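Local structure of CalS13 (Micromonospora echinospora, 4ZAS) at residues E305-G308 with E313-E316; A300-E305 with W326-K331; L54-T59 with R246-I251. The protein probably acts as a pyridoxal 5'-phosphate-dependent aminotransferase on nucleotide-linked keto sugars such as dTDP-4-keto-6-deoxyglucose. One frame throughout, in Å; residues are numbered along the deposited sequence.

Contact 1 of 3, residues E305-G308 with E313-E316; sequences ELAG and EQTE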
ATOM      1  N   GLU A 305      -6.933   1.294  40.959  1.00 51.96           N
ATOM      2  CA  GLU A 305      -8.364   1.188  41.236  1.00 50.48           C
ATOM      3  C   GLU A 305      -8.992  -0.152  40.844  1.00 50.88           C
ATOM      4  O   GLU A 305     -10.009  -0.541  41.409  1.00 55.33           O
ATOM      5  CB  GLU A 305      -9.114   2.306  40.507  1.00 54.17           C
ATOM      6  CG  GLU A 305      -8.688   3.720  40.849  1.00 60.16           C
ATOM      7  CD  GLU A 305      -9.236   4.214  42.149  1.00 74.60           C
ATOM      8  OE1 GLU A 305     -10.308   3.722  42.567  1.00 82.20           O
ATOM      9  OE2 GLU A 305      -8.598   5.105  42.752  1.00 83.08           O
ATOM     10  N   LEU A 306      -8.420  -0.848  39.867  1.00 53.12           N
ATOM     11  CA  LEU A 306      -8.990  -2.125  39.448  1.00 56.17           C
ATOM     12  C   LEU A 306      -8.345  -3.310  40.147  1.00 59.11           C
ATOM     13  O   LEU A 306      -8.694  -4.460  39.879  1.00 67.61           O
ATOM     14  CB  LEU A 306      -8.871  -2.306  37.934  1.00 44.92           C
ATOM     15  CG  LEU A 306      -9.737  -1.326  37.166  1.00 53.66           C
ATOM     16  CD1 LEU A 306      -9.632  -1.528  35.667  1.00 58.97           C
ATOM     17  CD2 LEU A 306     -11.165  -1.530  37.623  1.00 51.34           C
ATOM     18  N   ALA A 307      -7.412  -3.034  41.051  1.00 56.46           N
ATOM     19  CA  ALA A 307      -6.724  -4.115  41.738  1.00 49.38           C
ATOM     20  C   ALA A 307      -7.606  -4.724  42.809  1.00 51.64           C
ATOM     21  O   ALA A 307      -8.238  -4.016  43.598  1.00 60.31           O
ATOM     22  CB  ALA A 307      -5.432  -3.621  42.335  1.00 49.55           C
ATOM     23  N   GLY A 308      -7.612  -6.044  42.864  1.00 52.14           N
ATOM     24  CA  GLY A 308      -8.383  -6.722  43.880  1.00 57.48           C
ATOM     25  C   GLY A 308      -9.871  -6.841  43.603  1.00 66.23           C
ATOM     26  O   GLY A 308     -10.632  -7.139  44.514  1.00 74.10           O
ATOM     27  N   GLU A 313      -8.449  -9.847  36.268  1.00 53.82           N
ATOM     28  CA  GLU A 313      -7.015 -10.050  36.396  1.00 51.03           C
ATOM     29  C   GLU A 313      -6.299  -9.076  35.495  1.00 48.79           C
ATOM     30  O   GLU A 313      -6.617  -8.985  34.308  1.00 53.24           O
ATOM     31  CB  GLU A 313      -6.618 -11.490  36.059  1.00 55.88           C
ATOM     32  CG  GLU A 313      -7.353 -12.513  36.913  1.00 63.92           C
ATOM     33  CD  GLU A 313      -6.749 -13.903  36.852  1.00 61.92           C
ATOM     34  OE1 GLU A 313      -5.701 -14.086  36.187  1.00 51.31           O
ATOM     35  OE2 GLU A 313      -7.350 -14.812  37.469  1.00 62.50           O
ATOM     36  N   GLN A 314      -5.325  -8.359  36.042  1.00 48.87           N
ATOM     37  CA  GLN A 314      -4.598  -7.360  35.262  1.00 50.62           C
ATOM     38  C   GLN A 314      -3.359  -8.017  34.656  1.00 53.05           C
ATOM     39  O   GLN A 314      -3.004  -9.145  35.019  1.00 54.81           O
ATOM     40  CB  GLN A 314      -4.202  -6.165  36.135  1.00 47.36           C
ATOM     41  CG  GLN A 314      -5.378  -5.477  36.837  1.00 55.69           C
ATOM     42  CD  GLN A 314      -4.967  -4.249  37.639  1.00 67.13           C
ATOM     43  OE1 GLN A 314      -3.907  -3.668  37.425  1.00 82.45           O
ATOM     44  NE2 GLN A 314      -5.784  -3.885  38.600  1.00 64.09           N
ATOM     45  N   THR A 315      -2.712  -7.294  33.749  1.00 50.10           N
ATOM     46  CA  THR A 315      -1.511  -7.730  33.047  1.00 49.46           C
ATOM     47  C   THR A 315      -0.272  -7.425  33.888  1.00 52.95           C
ATOM     48  O   THR A 315      -0.298  -6.522  34.726  1.00 56.84           O
ATOM     49  CB  THR A 315      -1.403  -7.030  31.663  1.00 56.29           C
ATOM     50  OG1 THR A 315      -2.298  -7.659  30.738  1.00 51.96           O
ATOM     51  CG2 THR A 315       0.015  -7.102  31.091  1.00 70.40           C
ATOM     52  N   GLU A 316       0.778  -8.225  33.712  1.00 52.52           N
ATOM     53  CA  GLU A 316       2.086  -8.002  34.336  1.00 56.67           C
ATOM     54  C   GLU A 316       2.606  -6.557  34.159  1.00 55.38           C
ATOM     55  O   GLU A 316       2.340  -5.922  33.140  1.00 57.47           O
ATOM     56  CB  GLU A 316       3.084  -9.004  33.740  1.00 58.38           C
ATOM     57  CG  GLU A 316       4.529  -8.807  34.130  1.00 63.83           C
ATOM     58  CD  GLU A 316       5.473  -9.601  33.249  1.00 65.52           C
ATOM     59  OE1 GLU A 316       6.202  -8.988  32.429  1.00 56.32           O
ATOM     60  OE2 GLU A 316       5.510 -10.841  33.417  1.00 74.44           O
TER
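The backbones of E305-G308 and E313-E316 come closest at A307 and Q314, whose CA atoms lie 7.5 Å apart, and the space between them is bridged by a single side chain, that of Q314. Helix 275-305 ends at this point, and the chain passes through a short loop into strand 312-313, next to which Q314 lies. The glutamine has CG beside its backbone N (chi1 -57°) and an extended chain beyond it, which carries the amide across to the L306-A307 peptide. NE2 approaches over the face of that peptide group, 3.0 Å from L306 C and 3.1 Å from A307 N. The side-chain amide stands nearly upright on the peptide plane, at about 84°. Apolar atoms border the same nitrogen: L306 CB is 3.5 Å from Q314 NE2, and A307 CB stands slightly farther off. The isobutyl group of L306 belongs to the interior, packing on Y328 and L330 of strand 328-332 and on I400 of helix 390-401, whereas A307 is exposed. A backbone bond from E313 to K331 and a salt bridge from its carboxylate to R378 hold the other segment. No hydrogen bond crosses between the segments. As modelled, NE2 lies over A307 N, itself a donor, so the two cannot pair, and it meets L306 O at a poor angle. The chemistry implies a polar group lying over a peptide face without a strong bond to it, with a weak hydrogen bond to D303 O and packing on Y328; how closely NE2 approaches the peptide is doubtful in detail.

Contact 2 of 3, residues A300-E305 with W326-K331; sequences AFYDKE and WMYPLK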
ATOM      1  N   ALA A 300      -2.327   4.186  35.065  1.00 43.57           N
ATOM      2  CA  ALA A 300      -1.867   4.097  36.452  1.00 49.49           C
ATOM      3  C   ALA A 300      -3.058   4.166  37.398  1.00 57.75           C
ATOM      4  O   ALA A 300      -3.073   3.511  38.448  1.00 56.08           O
ATOM      5  CB  ALA A 300      -0.877   5.208  36.773  1.00 43.25           C
ATOM      6  N   PHE A 301      -4.048   4.972  37.013  1.00 52.14           N
ATOM      7  CA  PHE A 301      -5.283   5.093  37.769  1.00 54.14           C
ATOM      8  C   PHE A 301      -6.007   3.746  37.857  1.00 56.49           C
ATOM      9  O   PHE A 301      -6.385   3.304  38.943  1.00 65.64           O
ATOM     10  CB  PHE A 301      -6.187   6.153  37.134  1.00 48.98           C
ATOM     11  CG  PHE A 301      -7.469   6.355  37.853  1.00 48.66           C
ATOM     12  CD1 PHE A 301      -7.514   7.114  39.004  1.00 52.55           C
ATOM     13  CD2 PHE A 301      -8.632   5.776  37.390  1.00 51.85           C
ATOM     14  CE1 PHE A 301      -8.694   7.305  39.676  1.00 48.04           C
ATOM     15  CE2 PHE A 301      -9.832   5.962  38.066  1.00 50.06           C
ATOM     16  CZ  PHE A 301      -9.858   6.730  39.202  1.00 47.83           C
ATOM     17  N   TYR A 302      -6.166   3.087  36.716  1.00 49.13           N
ATOM     18  CA  TYR A 302      -6.791   1.766  36.654  1.00 53.28           C
ATOM     19  C   TYR A 302      -5.995   0.729  37.463  1.00 61.27           C
ATOM     20  O   TYR A 302      -6.580  -0.025  38.243  1.00 68.69           O
ATOM     21  CB  TYR A 302      -6.913   1.285  35.193  1.00 52.60           C
ATOM     22  CG  TYR A 302      -7.979   1.974  34.344  1.00 51.28           C
ATOM     23  CD1 TYR A 302      -9.077   2.601  34.928  1.00 51.44           C
ATOM     24  CD2 TYR A 302      -7.869   2.008  32.958  1.00 47.99           C
ATOM     25  CE1 TYR A 302     -10.042   3.231  34.155  1.00 44.02           C
ATOM     26  CE2 TYR A 302      -8.829   2.634  32.177  1.00 49.09           C
ATOM     27  CZ  TYR A 302      -9.915   3.243  32.783  1.00 51.62           C
ATOM     28  OH  TYR A 302     -10.871   3.872  32.009  1.00 56.79           O
ATOM     29  N   ASP A 303      -4.670   0.715  37.296  1.00 55.23           N
ATOM     30  CA  ASP A 303      -3.812  -0.248  37.979  1.00 53.46           C
ATOM     31  C   ASP A 303      -4.079  -0.240  39.483  1.00 57.99           C
ATOM     32  O   ASP A 303      -4.141  -1.289  40.122  1.00 65.73           O
ATOM     33  CB  ASP A 303      -2.331   0.060  37.720  1.00 59.58           C
ATOM     34  CG  ASP A 303      -1.892  -0.251  36.300  1.00 59.04           C
ATOM     35  OD1 ASP A 303      -2.574  -1.025  35.607  1.00 63.45           O
ATOM     36  OD2 ASP A 303      -0.835   0.269  35.883  1.00 57.70           O
ATOM     37  N   LYS A 304      -4.270   0.958  40.028  1.00 54.74           N
ATOM     38  CA  LYS A 304      -4.562   1.144  41.441  1.00 47.53           C
ATOM     39  C   LYS A 304      -6.002   0.737  41.729  1.00 48.51           C
ATOM     40  O   LYS A 304      -6.257  -0.115  42.568  1.00 52.00           O
ATOM     41  CB  LYS A 304      -4.324   2.609  41.823  1.00 54.92           C
ATOM     42  CG  LYS A 304      -4.613   3.007  43.271  1.00 61.06           C
ATOM     43  CD  LYS A 304      -3.401   2.809  44.192  1.00 61.29           C
ATOM     44  CE  LYS A 304      -3.574   3.562  45.502  1.00 61.64           C
ATOM     45  NZ  LYS A 304      -4.873   3.189  46.137  1.00 64.19           N
ATOM     46  N   GLU A 305      -6.933   1.294  40.959  1.00 51.96           N
ATOM     47  CA  GLU A 305      -8.364   1.188  41.236  1.00 50.48           C
ATOM     48  C   GLU A 305      -8.992  -0.152  40.844  1.00 50.88           C
ATOM     49  O   GLU A 305     -10.009  -0.541  41.409  1.00 55.33           O
ATOM     50  CB  GLU A 305      -9.114   2.306  40.507  1.00 54.17           C
ATOM     51  CG  GLU A 305      -8.688   3.720  40.849  1.00 60.16           C
ATOM     52  CD  GLU A 305      -9.236   4.214  42.149  1.00 74.60           C
ATOM     53  OE1 GLU A 305     -10.308   3.722  42.567  1.00 82.20           O
ATOM     54  OE2 GLU A 305      -8.598   5.105  42.752  1.00 83.08           O
ATOM     55  N   TRP A 326      -2.072   1.800  24.810  1.00 43.83           N
ATOM     56  CA  TRP A 326      -2.948   2.238  23.722  1.00 41.38           C
ATOM     57  C   TRP A 326      -4.403   1.928  24.050  1.00 45.68           C
ATOM     58  O   TRP A 326      -5.318   2.697  23.717  1.00 45.70           O
ATOM     59  CB  TRP A 326      -2.556   1.560  22.409  1.00 34.17           C
ATOM     60  CG  TRP A 326      -3.312   2.077  21.235  1.00 39.90           C
ATOM     61  CD1 TRP A 326      -3.458   3.386  20.864  1.00 41.25           C
ATOM     62  CD2 TRP A 326      -4.026   1.303  20.267  1.00 38.10           C
ATOM     63  NE1 TRP A 326      -4.209   3.469  19.720  1.00 43.44           N
ATOM     64  CE2 TRP A 326      -4.570   2.204  19.331  1.00 40.88           C
ATOM     65  CE3 TRP A 326      -4.249  -0.062  20.092  1.00 40.06           C
ATOM     66  CZ2 TRP A 326      -5.331   1.782  18.246  1.00 39.82           C
ATOM     67  CZ3 TRP A 326      -5.008  -0.480  19.001  1.00 43.01           C
ATOM     68  CH2 TRP A 326      -5.537   0.437  18.101  1.00 41.95           C
ATOM     69  N   MET A 327      -4.594   0.745  24.632  1.00 45.26           N
ATOM     70  CA  MET A 327      -5.839   0.346  25.263  1.00 45.41           C
ATOM     71  C   MET A 327      -5.459  -0.269  26.602  1.00 44.60           C
ATOM     72  O   MET A 327      -4.301  -0.559  26.826  1.00 43.36           O
ATOM     73  CB  MET A 327      -6.612  -0.638  24.380  1.00 40.51           C
ATOM     74  CG  MET A 327      -7.136  -0.010  23.109  1.00 42.30           C
ATOM     75  SD  MET A 327      -7.977  -1.157  21.999  1.00 48.91           S
ATOM     76  CE  MET A 327      -6.631  -2.210  21.539  1.00 55.94           C
ATOM     77  N   TYR A 328      -6.411  -0.443  27.508  1.00 47.20           N
ATOM     78  CA  TYR A 328      -6.106  -1.073  28.790  1.00 43.12           C
ATOM     79  C   TYR A 328      -6.658  -2.507  28.813  1.00 45.59           C
ATOM     80  O   TYR A 328      -7.862  -2.711  28.618  1.00 43.48           O
ATOM     81  CB  TYR A 328      -6.683  -0.255  29.950  1.00 47.77           C
ATOM     82  CG  TYR A 328      -6.205  -0.715  31.305  1.00 42.11           C
ATOM     83  CD1 TYR A 328      -6.857  -1.727  31.982  1.00 43.06           C
ATOM     84  CD2 TYR A 328      -5.086  -0.151  31.891  1.00 39.08           C
ATOM     85  CE1 TYR A 328      -6.419  -2.159  33.210  1.00 46.99           C
ATOM     86  CE2 TYR A 328      -4.633  -0.579  33.117  1.00 50.27           C
ATOM     87  CZ  TYR A 328      -5.301  -1.581  33.779  1.00 52.34           C
ATOM     88  OH  TYR A 328      -4.853  -1.992  35.017  1.00 50.30           O
ATOM     89  N   PRO A 329      -5.776  -3.500  29.030  1.00 42.43           N
ATOM     90  CA  PRO A 329      -6.095  -4.932  29.054  1.00 38.30           C
ATOM     91  C   PRO A 329      -6.606  -5.431  30.415  1.00 50.00           C
ATOM     92  O   PRO A 329      -6.130  -4.965  31.455  1.00 54.52           O
ATOM     93  CB  PRO A 329      -4.753  -5.586  28.737  1.00 37.83           C
ATOM     94  CG  PRO A 329      -3.776  -4.676  29.331  1.00 41.41           C
ATOM     95  CD  PRO A 329      -4.330  -3.278  29.181  1.00 46.44           C
ATOM     96  N   LEU A 330      -7.573  -6.353  30.387  1.00 45.43           N
ATOM     97  CA  LEU A 330      -8.008  -7.103  31.555  1.00 44.50           C
ATOM     98  C   LEU A 330      -8.247  -8.555  31.144  1.00 50.08           C
ATOM     99  O   LEU A 330      -8.553  -8.827  29.985  1.00 44.62           O
ATOM    100  CB  LEU A 330      -9.295  -6.529  32.149  1.00 47.17           C
ATOM    101  CG  LEU A 330      -9.244  -5.164  32.823  1.00 49.22           C
ATOM    102  CD1 LEU A 330     -10.634  -4.806  33.361  1.00 45.27           C
ATOM    103  CD2 LEU A 330      -8.178  -5.143  33.916  1.00 53.85           C
ATOM    104  N   LYS A 331      -8.098  -9.493  32.072  1.00 52.25           N
ATOM    105  CA  LYS A 331      -8.603 -10.838  31.817  1.00 50.99           C
ATOM    106  C   LYS A 331      -9.764 -11.111  32.772  1.00 53.02           C
ATOM    107  O   LYS A 331      -9.580 -11.124  33.990  1.00 64.19           O
ATOM    108  CB  LYS A 331      -7.498 -11.876  31.954  1.00 47.59           C
ATOM    109  CG  LYS A 331      -6.377 -11.668  30.962  1.00 41.51           C
ATOM    110  CD  LYS A 331      -5.209 -12.558  31.267  1.00 45.13           C
ATOM    111  CE  LYS A 331      -4.452 -12.049  32.491  1.00 50.43           C
ATOM    112  NZ  LYS A 331      -3.399 -13.006  32.940  1.00 54.94           N
TER
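Y302, on the last turns of helix 275-305, and Y328, on the middle strand of the antiparallel sheet 312-313, 328-332 and 379-382, form the tightly packed part of this contact. Their rings make a T-shaped pair, the edge of Y302 directed at the face of Y328, with centroids 5.0 Å apart and planes at 72°. Y302 CB adds a CH-pi contact over the same ring, 3.8 Å from the Y328 centroid. Y328 has CG anti to its backbone N (chi1 -170°), which sends the ring out from the strand and its hydroxyl to D303 on the next helical position. There Y328 OH donates to the anti lone pair of D303 OD1, modelled at a short 2.5 Å whose exact length is uncertain. Y302 OH turns elsewhere, to the carbonyl of P383, and its ring packs against R393, V396 and V397 of helix 390-401.

The outer side of the helix is looser: A300 and K304 are exposed and point away from the strand, while F301 makes a cation-pi contact with R393. D303 OD1 also forms a salt bridge with R317. Shared between a phenol and a guanidinium, this carboxylate is probably ionised, and it links Y328 of the strand and R317 to the helix.

Contact 3 of 3, residues L54-T59 with R246-I251; sequences LEHGPT and RRWLGI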
ATOM      1  N   LEU A  54       3.325  16.136  -4.475  1.00 51.53           N
ATOM      2  CA  LEU A  54       2.488  15.325  -3.597  1.00 48.85           C
ATOM      3  C   LEU A  54       3.177  14.039  -3.164  1.00 52.97           C
ATOM      4  O   LEU A  54       2.887  13.502  -2.085  1.00 49.87           O
ATOM      5  CB  LEU A  54       1.172  14.971  -4.282  1.00 43.30           C
ATOM      6  CG  LEU A  54       0.343  16.108  -4.868  1.00 46.91           C
ATOM      7  CD1 LEU A  54      -0.992  15.554  -5.298  1.00 52.07           C
ATOM      8  CD2 LEU A  54       0.163  17.231  -3.888  1.00 45.81           C
ATOM      9  N   GLU A  55       4.085  13.538  -3.995  1.00 47.81           N
ATOM     10  CA  GLU A  55       4.825  12.336  -3.633  1.00 45.47           C
ATOM     11  C   GLU A  55       6.318  12.661  -3.763  1.00 46.57           C
ATOM     12  O   GLU A  55       6.697  13.672  -4.388  1.00 54.90           O
ATOM     13  CB  GLU A  55       4.385  11.135  -4.495  1.00 48.97           C
ATOM     14  CG  GLU A  55       2.828  11.015  -4.647  1.00 64.96           C
ATOM     15  CD  GLU A  55       2.297   9.640  -5.144  1.00 72.15           C
ATOM     16  OE1 GLU A  55       2.577   8.630  -4.463  1.00 78.62           O
ATOM     17  OE2 GLU A  55       1.582   9.562  -6.185  1.00 61.67           O
ATOM     18  N   HIS A  56       7.153  11.891  -3.076  1.00 47.91           N
ATOM     19  CA  HIS A  56       8.623  12.073  -3.110  1.00 66.83           C
ATOM     20  C   HIS A  56       9.165  13.477  -2.750  1.00 73.30           C
ATOM     21  O   HIS A  56      10.231  13.867  -3.228  1.00 79.22           O
ATOM     22  CB  HIS A  56       9.182  11.726  -4.511  1.00 66.42           C
ATOM     23  CG  HIS A  56       8.732  10.403  -5.055  1.00 60.17           C
ATOM     24  ND1 HIS A  56       7.855  10.296  -6.116  1.00 55.92           N
ATOM     25  CD2 HIS A  56       9.056   9.136  -4.704  1.00 61.98           C
ATOM     26  CE1 HIS A  56       7.643   9.018  -6.380  1.00 58.01           C
ATOM     27  NE2 HIS A  56       8.362   8.293  -5.540  1.00 62.41           N
ATOM     28  N   GLY A  57       8.477  14.211  -1.885  1.00 68.76           N
ATOM     29  CA  GLY A  57       8.881  15.570  -1.561  1.00 55.67           C
ATOM     30  C   GLY A  57       9.615  15.662  -0.239  1.00 51.31           C
ATOM     31  O   GLY A  57       9.795  14.661   0.452  1.00 58.96           O
ATOM     32  N   PRO A  58      10.040  16.872   0.131  1.00 48.30           N
ATOM     33  CA  PRO A  58      10.844  17.089   1.344  1.00 48.69           C
ATOM     34  C   PRO A  58      10.064  16.966   2.668  1.00 48.43           C
ATOM     35  O   PRO A  58      10.682  16.697   3.695  1.00 53.89           O
ATOM     36  CB  PRO A  58      11.358  18.519   1.167  1.00 37.72           C
ATOM     37  CG  PRO A  58      10.301  19.184   0.333  1.00 45.24           C
ATOM     38  CD  PRO A  58       9.785  18.122  -0.607  1.00 48.42           C
ATOM     39  N   THR A  59       8.745  17.126   2.643  1.00 41.52           N
ATOM     40  CA  THR A  59       7.960  17.062   3.866  1.00 39.55           C
ATOM     41  C   THR A  59       8.075  15.695   4.527  1.00 41.59           C
ATOM     42  O   THR A  59       8.310  15.603   5.727  1.00 45.46           O
ATOM     43  CB  THR A  59       6.474  17.373   3.594  1.00 43.02           C
ATOM     44  OG1 THR A  59       6.346  18.737   3.187  1.00 44.87           O
ATOM     45  CG2 THR A  59       5.646  17.165   4.847  1.00 32.81           C
ATOM     46  N   ARG A 246      13.773  -0.926  -1.690  1.00 33.67           N
ATOM     47  CA  ARG A 246      12.613  -1.750  -2.008  1.00 40.39           C
ATOM     48  C   ARG A 246      11.319  -0.991  -1.770  1.00 41.32           C
ATOM     49  O   ARG A 246      10.240  -1.455  -2.146  1.00 39.38           O
ATOM     50  CB  ARG A 246      12.613  -3.038  -1.202  1.00 40.58           C
ATOM     51  CG  ARG A 246      13.774  -3.911  -1.503  1.00 43.30           C
ATOM     52  CD  ARG A 246      13.663  -5.234  -0.795  1.00 37.19           C
ATOM     53  NE  ARG A 246      14.814  -6.078  -1.107  1.00 42.31           N
ATOM     54  CZ  ARG A 246      14.968  -7.318  -0.662  1.00 45.65           C
ATOM     55  NH1 ARG A 246      14.048  -7.848   0.132  1.00 52.21           N
ATOM     56  NH2 ARG A 246      16.034  -8.023  -1.010  1.00 48.82           N
ATOM     57  N   ARG A 247      11.422   0.156  -1.110  1.00 37.41           N
ATOM     58  CA  ARG A 247      10.250   0.962  -0.853  1.00 39.12           C
ATOM     59  C   ARG A 247       9.681   1.548  -2.138  1.00 41.00           C
ATOM     60  O   ARG A 247       8.471   1.752  -2.248  1.00 39.00           O
ATOM     61  CB  ARG A 247      10.574   2.080   0.128  1.00 41.51           C
ATOM     62  CG  ARG A 247       9.384   2.936   0.431  1.00 43.12           C
ATOM     63  CD  ARG A 247       9.698   4.009   1.415  1.00 41.89           C
ATOM     64  NE  ARG A 247      10.783   4.892   1.015  1.00 43.36           N
ATOM     65  CZ  ARG A 247      11.154   5.928   1.763  1.00 39.70           C
ATOM     66  NH1 ARG A 247      10.507   6.158   2.906  1.00 35.05           N
ATOM     67  NH2 ARG A 247      12.145   6.732   1.382  1.00 32.12           N
ATOM     68  N   TRP A 248      10.563   1.814  -3.103  1.00 45.07           N
ATOM     69  CA  TRP A 248      10.178   2.404  -4.381  1.00 41.74           C
ATOM     70  C   TRP A 248      10.710   1.556  -5.548  1.00 45.60           C
ATOM     71  O   TRP A 248      11.597   1.966  -6.299  1.00 50.31           O
ATOM     72  CB  TRP A 248      10.671   3.868  -4.446  1.00 38.34           C
ATOM     73  CG  TRP A 248      10.401   4.553  -5.760  1.00 51.44           C
ATOM     74  CD1 TRP A 248      11.321   4.887  -6.728  1.00 56.80           C
ATOM     75  CD2 TRP A 248       9.127   4.919  -6.285  1.00 51.88           C
ATOM     76  NE1 TRP A 248      10.691   5.466  -7.807  1.00 56.17           N
ATOM     77  CE2 TRP A 248       9.343   5.492  -7.562  1.00 55.85           C
ATOM     78  CE3 TRP A 248       7.821   4.820  -5.800  1.00 53.31           C
ATOM     79  CZ2 TRP A 248       8.302   5.968  -8.352  1.00 66.24           C
ATOM     80  CZ3 TRP A 248       6.787   5.305  -6.581  1.00 65.05           C
ATOM     81  CH2 TRP A 248       7.032   5.871  -7.844  1.00 72.25           C
ATOM     82  N   LEU A 249      10.148   0.358  -5.681  1.00 48.96           N
ATOM     83  CA  LEU A 249      10.362  -0.516  -6.845  1.00 49.18           C
ATOM     84  C   LEU A 249      11.797  -0.935  -7.158  1.00 50.90           C
ATOM     85  O   LEU A 249      12.043  -1.502  -8.226  1.00 58.48           O
ATOM     86  CB  LEU A 249       9.770   0.128  -8.097  1.00 41.68           C
ATOM     87  CG  LEU A 249       8.275   0.404  -7.937  1.00 45.83           C
ATOM     88  CD1 LEU A 249       7.885   1.636  -8.687  1.00 37.46           C
ATOM     89  CD2 LEU A 249       7.451  -0.792  -8.399  1.00 43.04           C
ATOM     90  N   GLY A 250      12.730  -0.709  -6.239  1.00 47.79           N
ATOM     91  CA  GLY A 250      14.110  -1.095  -6.489  1.00 51.91           C
ATOM     92  C   GLY A 250      14.807  -0.145  -7.453  1.00 49.17           C
ATOM     93  O   GLY A 250      15.812  -0.483  -8.083  1.00 50.94           O
ATOM     94  N   ILE A 251      14.250   1.053  -7.567  1.00 49.44           N
ATOM     95  CA  ILE A 251      14.774   2.096  -8.428  1.00 59.51           C
ATOM     96  C   ILE A 251      15.618   3.043  -7.594  1.00 71.50           C
ATOM     97  O   ILE A 251      15.126   3.657  -6.639  1.00 66.80           O
ATOM     98  CB  ILE A 251      13.643   2.861  -9.135  1.00 57.12           C
ATOM     99  CG1 ILE A 251      12.867   1.930 -10.063  1.00 63.77           C
ATOM    100  CG2 ILE A 251      14.188   4.048  -9.939  1.00 40.91           C
ATOM    101  CD1 ILE A 251      11.619   2.569 -10.639  1.00 66.50           C
TER
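H56 sets the edge of its imidazole against the face of the W248 indole, a T-shaped pair between two loops in the fold type I (aspartate aminotransferase-like) architecture of the DegT/DnrJ/EryC1 family. The H56 ring lies 4.3 Å, centroid to centroid, from the six-membered ring of W248, with the planes at 79°. H56 NE2 stands 3.3 Å above the indole plane, offset toward the rim, and H56 CE1 reaches W248 CH2 at 3.5 Å. With chi1 at 176° the W248 side chain runs trans to the main-chain nitrogen, and its indole meets the histidine; L249 CD1 backs its opposite face. R253 makes a cation-pi contact with W248 and also touches H56.

The pair sits beside a nucleotide site, for R53, L54, E55 and R253 bind dTDP in a structure of this protein, though no dTDP occupies this site in the present model. E55 itself forms a salt bridge with R270 and weak hydrogen bonds to S228 and A220 of the second subunit, placing the 54-59 loop at the dimer interface. Behind the indole the chain reverses in a type I' beta turn from W248 to I251, with L249 and G250 both at positive phi, closed by a hydrogen bond of 3.1 Å from I251 N to W248 O.

In the fold
Contacts 1 and 2 are neighbours, with centres 7 Å apart and E305 in common. They join through the pairing of strands 312-313 and 328-332, where E313 O and K331 N lie 2.7 Å apart, probably hydrogen-bonded, and through Q314 OE1, which packs 3.1 Å from Y328 OH without forming a hydrogen bond. Contact 3 lies across the chain's centre, its own centre about 46 Å from that of contact 1 and 40 Å from that of contact 2. Both ends reach residues of the sugar-nucleotide pocket, beside the predicted active-site lysine: from 326-331, W326 NE1 bonds to I221 O, whereas contact 3 meets A220 and F116 of the second subunit's copy of the pocket.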